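Local coordinates for protein putative modulator of DNA gyrase (PDB 1VPB) that is of uncertain function but is probably a metallopeptidase, at residues L283-E297 / E317-F331. Numbering follows the deposited sequence. Where two conformers were deposited one is given.
Sequences LNEKIASDRLTLTDE and ERRSIFDKGVLNTYF. With EDO (1,2-ethanediol), chain C.
Phe322 lies between Leu292 and Leu327. The methyl CD2 of Leu292 sits 3.7 Å from the ring centroid and 10° off the normal, a CH-pi contact over the face, while CD1 of Leu327 covers the opposite face nearer the rim. Ile287 CD1 meets the ring in its plane, 4.0 Å from Phe322 CE1, so both faces and part of the edge are packed. Phe322 and Leu294 point to the same side of the sheet; chi1 of -73° sets Phe322 CG beside its backbone N, the ring face turned to Leu292 CD2.

Two donors on Leu294 O, Ile321 N (2.9 Å) and Phe322 N, the latter on a lone pair in the carbonyl plane, mark a classic beta bulge. Beyond it, Asp296 and Arg319 form an antiparallel hydrogen-bonded pair. The type I' turn Asp323-Val326 is closed by reciprocal backbone bonds between its end residues and joined to 283-297 by Gly325 N to Leu292 O and Lys324 N to Thr293 OG1 (3.0 Å). At Gly325 a CB would run into Ala288 O and press on the preceding carbonyl.

At one end, the Glu297 carboxylate lies over a face of the Arg318 guanidinium, offset toward the rim: a salt bridge of stacked charges, not an in-plane N-H bond. Thr295 OG1 donates to Glu297 OE2. Replacing Glu297 by alanine removes the carboxylate, which would probably leave the Arg318 charge without this mate and Thr295 OG1 without this acceptor. At the other end, Asn284 ND2 reaches Asn328 OD1 at 3.3 Å, the amide planes 44° apart; one water links ND2 to Asn328 O, a second joins it, weakly, to OD1.

Within the C-terminal domain, strand 294-296 runs between strands 319-323 and 352-354 of a mixed sheet. Asp296 OD1 accepts from Ser350 N and Ile351 N, and helix 256-265 packs against Leu294 and Phe322 through Leu260, Ile264 and Met263.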
# COMPACT_ATOMS: atom_id res chain seq x y z
N LEU A 283 24.60 11.25 -19.46
CA LEU A 283 24.03 10.96 -20.76
C LEU A 283 25.17 10.91 -21.77
O LEU A 283 26.05 11.75 -21.76
CB LEU A 283 22.96 11.99 -21.15
CG LEU A 283 22.14 11.73 -22.41
CD1 LEU A 283 21.24 10.49 -22.26
CD2 LEU A 283 21.28 12.92 -22.72
N ASN A 284 25.12 9.88 -22.63
CA ASN A 284 26.10 9.66 -23.68
C ASN A 284 27.50 9.40 -23.15
O ASN A 284 28.45 9.47 -23.91
CB ASN A 284 26.07 10.78 -24.73
CG ASN A 284 24.66 10.98 -25.33
OD1 ASN A 284 24.16 12.08 -25.30
ND2 ASN A 284 24.02 9.90 -25.80
N GLU A 285 27.61 8.99 -21.89
CA GLU A 285 28.88 8.56 -21.35
C GLU A 285 28.96 7.05 -21.24
O GLU A 285 27.95 6.34 -21.12
CB GLU A 285 29.10 9.17 -19.96
CG GLU A 285 29.09 10.69 -19.90
CD GLU A 285 30.24 11.38 -20.63
OE1 GLU A 285 31.26 10.76 -21.02
OE2 GLU A 285 30.10 12.58 -20.87
N LYS A 286 30.19 6.57 -21.23
CA LYS A 286 30.47 5.14 -21.23
C LYS A 286 30.56 4.69 -19.77
O LYS A 286 31.66 4.51 -19.22
CB LYS A 286 31.79 4.86 -21.97
CG LYS A 286 31.88 3.49 -22.60
CD LYS A 286 31.73 2.31 -21.67
CE LYS A 286 31.98 0.99 -22.44
NZ LYS A 286 31.84 -0.26 -21.64
N ILE A 287 29.38 4.53 -19.15
CA ILE A 287 29.35 4.30 -17.71
C ILE A 287 29.30 2.84 -17.30
O ILE A 287 29.64 2.53 -16.18
CB ILE A 287 28.20 5.07 -17.04
CG1 ILE A 287 26.86 4.60 -17.56
CG2 ILE A 287 28.32 6.56 -17.28
CD1 ILE A 287 25.71 5.20 -16.73
N ALA A 288 28.83 1.94 -18.16
CA ALA A 288 28.67 0.58 -17.74
C ALA A 288 29.33 -0.41 -18.73
O ALA A 288 30.05 -0.01 -19.64
CB ALA A 288 27.20 0.30 -17.56
N SER A 289 29.09 -1.70 -18.50
CA SER A 289 29.76 -2.78 -19.22
C SER A 289 29.45 -2.80 -20.70
O SER A 289 28.37 -2.47 -21.11
CB SER A 289 29.34 -4.12 -18.64
OG SER A 289 29.92 -5.21 -19.35
N ASP A 290 30.43 -3.27 -21.50
CA ASP A 290 30.14 -3.60 -22.90
C ASP A 290 28.98 -4.56 -23.05
O ASP A 290 28.32 -4.56 -24.09
CB ASP A 290 31.31 -4.32 -23.55
CG ASP A 290 32.46 -3.45 -23.82
OD1 ASP A 290 32.41 -2.22 -23.61
OD2 ASP A 290 33.50 -3.94 -24.34
N ARG A 291 28.76 -5.38 -22.04
CA ARG A 291 27.71 -6.43 -22.07
C ARG A 291 26.34 -5.90 -21.76
O ARG A 291 25.39 -6.67 -21.85
CB ARG A 291 28.08 -7.58 -21.11
CG ARG A 291 29.38 -8.27 -21.39
CD ARG A 291 29.39 -9.37 -22.42
NE ARG A 291 28.82 -8.96 -23.70
CZ ARG A 291 29.41 -8.21 -24.64
NH1 ARG A 291 30.63 -7.72 -24.49
NH2 ARG A 291 28.73 -7.96 -25.76
N LEU A 292 26.21 -4.64 -21.35
CA LEU A 292 24.90 -4.04 -21.07
C LEU A 292 24.37 -3.27 -22.27
O LEU A 292 24.74 -2.15 -22.53
CB LEU A 292 24.95 -3.08 -19.87
CG LEU A 292 23.66 -2.35 -19.46
CD1 LEU A 292 22.57 -3.38 -19.21
CD2 LEU A 292 23.85 -1.45 -18.25
N THR A 293 23.47 -3.94 -22.97
CA THR A 293 22.67 -3.34 -24.00
C THR A 293 21.21 -3.55 -23.66
O THR A 293 20.75 -4.67 -23.40
CB THR A 293 23.06 -3.95 -25.37
OG1 THR A 293 24.39 -3.58 -25.69
CG2 THR A 293 22.21 -3.37 -26.48
N LEU A 294 20.49 -2.44 -23.67
CA LEU A 294 19.15 -2.37 -23.15
C LEU A 294 18.36 -1.43 -24.03
O LEU A 294 18.78 -0.30 -24.26
CB LEU A 294 19.16 -1.84 -21.73
CG LEU A 294 17.82 -1.91 -20.99
CD1 LEU A 294 17.35 -3.32 -20.64
CD2 LEU A 294 17.91 -1.06 -19.71
N THR A 295 17.22 -1.90 -24.55
CA THR A 295 16.36 -1.05 -25.37
C THR A 295 14.98 -1.00 -24.75
O THR A 295 14.53 -1.92 -24.05
CB THR A 295 16.26 -1.53 -26.82
OG1 THR A 295 15.85 -2.89 -26.80
CG2 THR A 295 17.61 -1.57 -27.49
N ASP A 296 14.26 0.06 -25.11
CA ASP A 296 12.83 0.18 -24.82
C ASP A 296 12.10 -0.17 -26.12
O ASP A 296 12.39 0.42 -27.15
CB ASP A 296 12.52 1.64 -24.40
CG ASP A 296 11.12 1.85 -23.89
OD1 ASP A 296 10.39 0.88 -23.52
OD2 ASP A 296 10.70 3.02 -23.86
N GLU A 297 11.25 -1.18 -26.05
CA GLU A 297 10.59 -1.77 -27.21
C GLU A 297 9.09 -1.69 -27.04
O GLU A 297 8.46 -2.69 -26.71
CB GLU A 297 10.96 -3.24 -27.25
CG GLU A 297 12.45 -3.41 -27.44
CD GLU A 297 12.88 -3.21 -28.84
OE1 GLU A 297 11.97 -2.99 -29.73
OE2 GLU A 297 14.13 -3.34 -29.03
N GLU A 317 8.35 5.41 -28.92
CA GLU A 317 9.33 5.10 -29.95
C GLU A 317 10.27 4.09 -29.33
O GLU A 317 10.61 4.14 -28.15
CB GLU A 317 10.20 6.34 -30.24
CG GLU A 317 9.42 7.52 -30.75
CD GLU A 317 10.35 8.71 -30.98
OE1 GLU A 317 11.58 8.55 -31.17
OE2 GLU A 317 9.84 9.82 -30.91
N ARG A 318 10.80 3.20 -30.19
CA ARG A 318 11.98 2.43 -29.81
C ARG A 318 13.13 3.31 -29.46
O ARG A 318 13.41 4.27 -30.19
CB ARG A 318 12.38 1.52 -30.96
CG ARG A 318 11.41 0.44 -31.23
CD ARG A 318 11.96 -0.75 -32.15
NE ARG A 318 13.38 -0.99 -31.84
CZ ARG A 318 14.00 -2.15 -31.73
NH1 ARG A 318 13.36 -3.31 -31.90
NH2 ARG A 318 15.28 -2.14 -31.40
N ARG A 319 13.81 3.02 -28.35
CA ARG A 319 14.99 3.77 -27.97
C ARG A 319 16.07 2.84 -27.39
O ARG A 319 15.78 1.88 -26.71
CB ARG A 319 14.68 4.77 -26.85
CG ARG A 319 14.00 6.06 -27.35
CD ARG A 319 13.88 7.14 -26.29
NE ARG A 319 13.31 8.36 -26.83
CZ ARG A 319 12.00 8.61 -26.96
NH1 ARG A 319 11.10 7.71 -26.59
NH2 ARG A 319 11.59 9.75 -27.48
N SER A 320 17.30 3.22 -27.67
CA SER A 320 18.46 2.69 -27.01
C SER A 320 18.54 3.35 -25.63
O SER A 320 18.64 4.56 -25.52
CB SER A 320 19.72 3.07 -27.79
OG SER A 320 20.84 2.64 -27.07
N ILE A 321 18.52 2.53 -24.59
CA ILE A 321 18.78 3.03 -23.23
C ILE A 321 20.26 2.91 -22.94
O ILE A 321 20.92 3.94 -22.66
CB ILE A 321 17.95 2.29 -22.19
CG1 ILE A 321 16.47 2.59 -22.46
CG2 ILE A 321 18.36 2.74 -20.77
CD1 ILE A 321 15.52 1.73 -21.71
N PHE A 322 20.80 1.69 -23.06
CA PHE A 322 22.25 1.48 -23.05
C PHE A 322 22.65 0.75 -24.32
O PHE A 322 22.00 -0.24 -24.71
CB PHE A 322 22.65 0.59 -21.87
CG PHE A 322 22.57 1.27 -20.55
CD1 PHE A 322 23.62 2.03 -20.10
CD2 PHE A 322 21.47 1.08 -19.72
CE1 PHE A 322 23.58 2.64 -18.86
CE2 PHE A 322 21.39 1.73 -18.50
CZ PHE A 322 22.46 2.51 -18.08
N ASP A 323 23.73 1.23 -24.93
CA ASP A 323 24.37 0.57 -26.07
C ASP A 323 25.80 0.23 -25.67
O ASP A 323 26.66 1.12 -25.59
CB ASP A 323 24.28 1.51 -27.26
CG ASP A 323 24.90 0.95 -28.51
OD1 ASP A 323 25.27 -0.23 -28.57
OD2 ASP A 323 25.07 1.68 -29.50
N LYS A 324 26.01 -1.04 -25.34
CA LYS A 324 27.29 -1.53 -24.92
C LYS A 324 27.86 -0.62 -23.84
O LYS A 324 29.02 -0.20 -23.89
CB LYS A 324 28.25 -1.63 -26.13
CG LYS A 324 27.85 -2.76 -27.11
CD LYS A 324 28.81 -2.84 -28.30
CE LYS A 324 28.20 -3.65 -29.44
NZ LYS A 324 27.80 -5.03 -29.04
N GLY A 325 27.02 -0.29 -22.86
CA GLY A 325 27.44 0.44 -21.67
C GLY A 325 27.33 1.94 -21.72
O GLY A 325 27.53 2.62 -20.72
N VAL A 326 27.01 2.47 -22.90
CA VAL A 326 26.84 3.90 -23.08
C VAL A 326 25.38 4.21 -22.81
O VAL A 326 24.48 3.61 -23.42
CB VAL A 326 27.21 4.34 -24.48
CG1 VAL A 326 26.86 5.83 -24.70
CG2 VAL A 326 28.68 4.07 -24.72
N LEU A 327 25.13 5.13 -21.89
CA LEU A 327 23.76 5.56 -21.61
C LEU A 327 23.25 6.51 -22.69
O LEU A 327 23.92 7.52 -23.00
CB LEU A 327 23.73 6.30 -20.27
CG LEU A 327 22.38 6.87 -19.86
CD1 LEU A 327 21.35 5.75 -19.73
CD2 LEU A 327 22.58 7.62 -18.56
N ASN A 328 22.09 6.20 -23.26
CA ASN A 328 21.62 6.97 -24.39
C ASN A 328 20.29 7.71 -24.24
O ASN A 328 19.91 8.45 -25.15
CB ASN A 328 21.52 6.10 -25.63
CG ASN A 328 22.88 5.83 -26.26
OD1 ASN A 328 23.79 6.66 -26.21
ND2 ASN A 328 23.02 4.68 -26.87
N THR A 329 19.56 7.45 -23.16
CA THR A 329 18.20 7.99 -22.94
C THR A 329 17.95 8.38 -21.50
O THR A 329 18.32 7.64 -20.58
CB THR A 329 17.17 6.91 -23.31
OG1 THR A 329 17.25 6.64 -24.70
CG2 THR A 329 15.75 7.40 -23.11
N TYR A 330 17.27 9.53 -21.32
CA TYR A 330 16.54 9.79 -20.09
C TYR A 330 15.04 9.75 -20.43
O TYR A 330 14.65 9.93 -21.61
CB TYR A 330 16.89 11.17 -19.58
CG TYR A 330 18.27 11.39 -19.04
CD1 TYR A 330 18.86 10.52 -18.14
CD2 TYR A 330 18.95 12.56 -19.33
CE1 TYR A 330 20.13 10.80 -17.56
CE2 TYR A 330 20.19 12.82 -18.79
CZ TYR A 330 20.77 11.94 -17.91
OH TYR A 330 22.04 12.24 -17.40
N PHE A 331 14.20 9.56 -19.41
CA PHE A 331 12.76 9.47 -19.57
C PHE A 331 12.16 10.76 -19.00
O PHE A 331 11.90 10.82 -17.82
CB PHE A 331 12.19 8.23 -18.92
CG PHE A 331 12.57 6.97 -19.63
CD1 PHE A 331 11.95 6.66 -20.82
CD2 PHE A 331 13.55 6.12 -19.14
CE1 PHE A 331 12.33 5.54 -21.54
CE2 PHE A 331 13.92 5.00 -19.88
CZ PHE A 331 13.31 4.73 -21.06
C1 EDO C . 36.38 -1.82 -24.29
O1 EDO C . 35.83 -3.07 -23.90
C2 EDO C . 35.51 -0.61 -23.90
O2 EDO C . 34.29 -0.57 -24.67
O HOH W 1 21.42 9.95 -26.82
O HOH W 2 25.84 8.22 -27.37
O HOH W 3 25.07 -4.75 -28.30
O HOH W 4 11.48 4.83 -25.75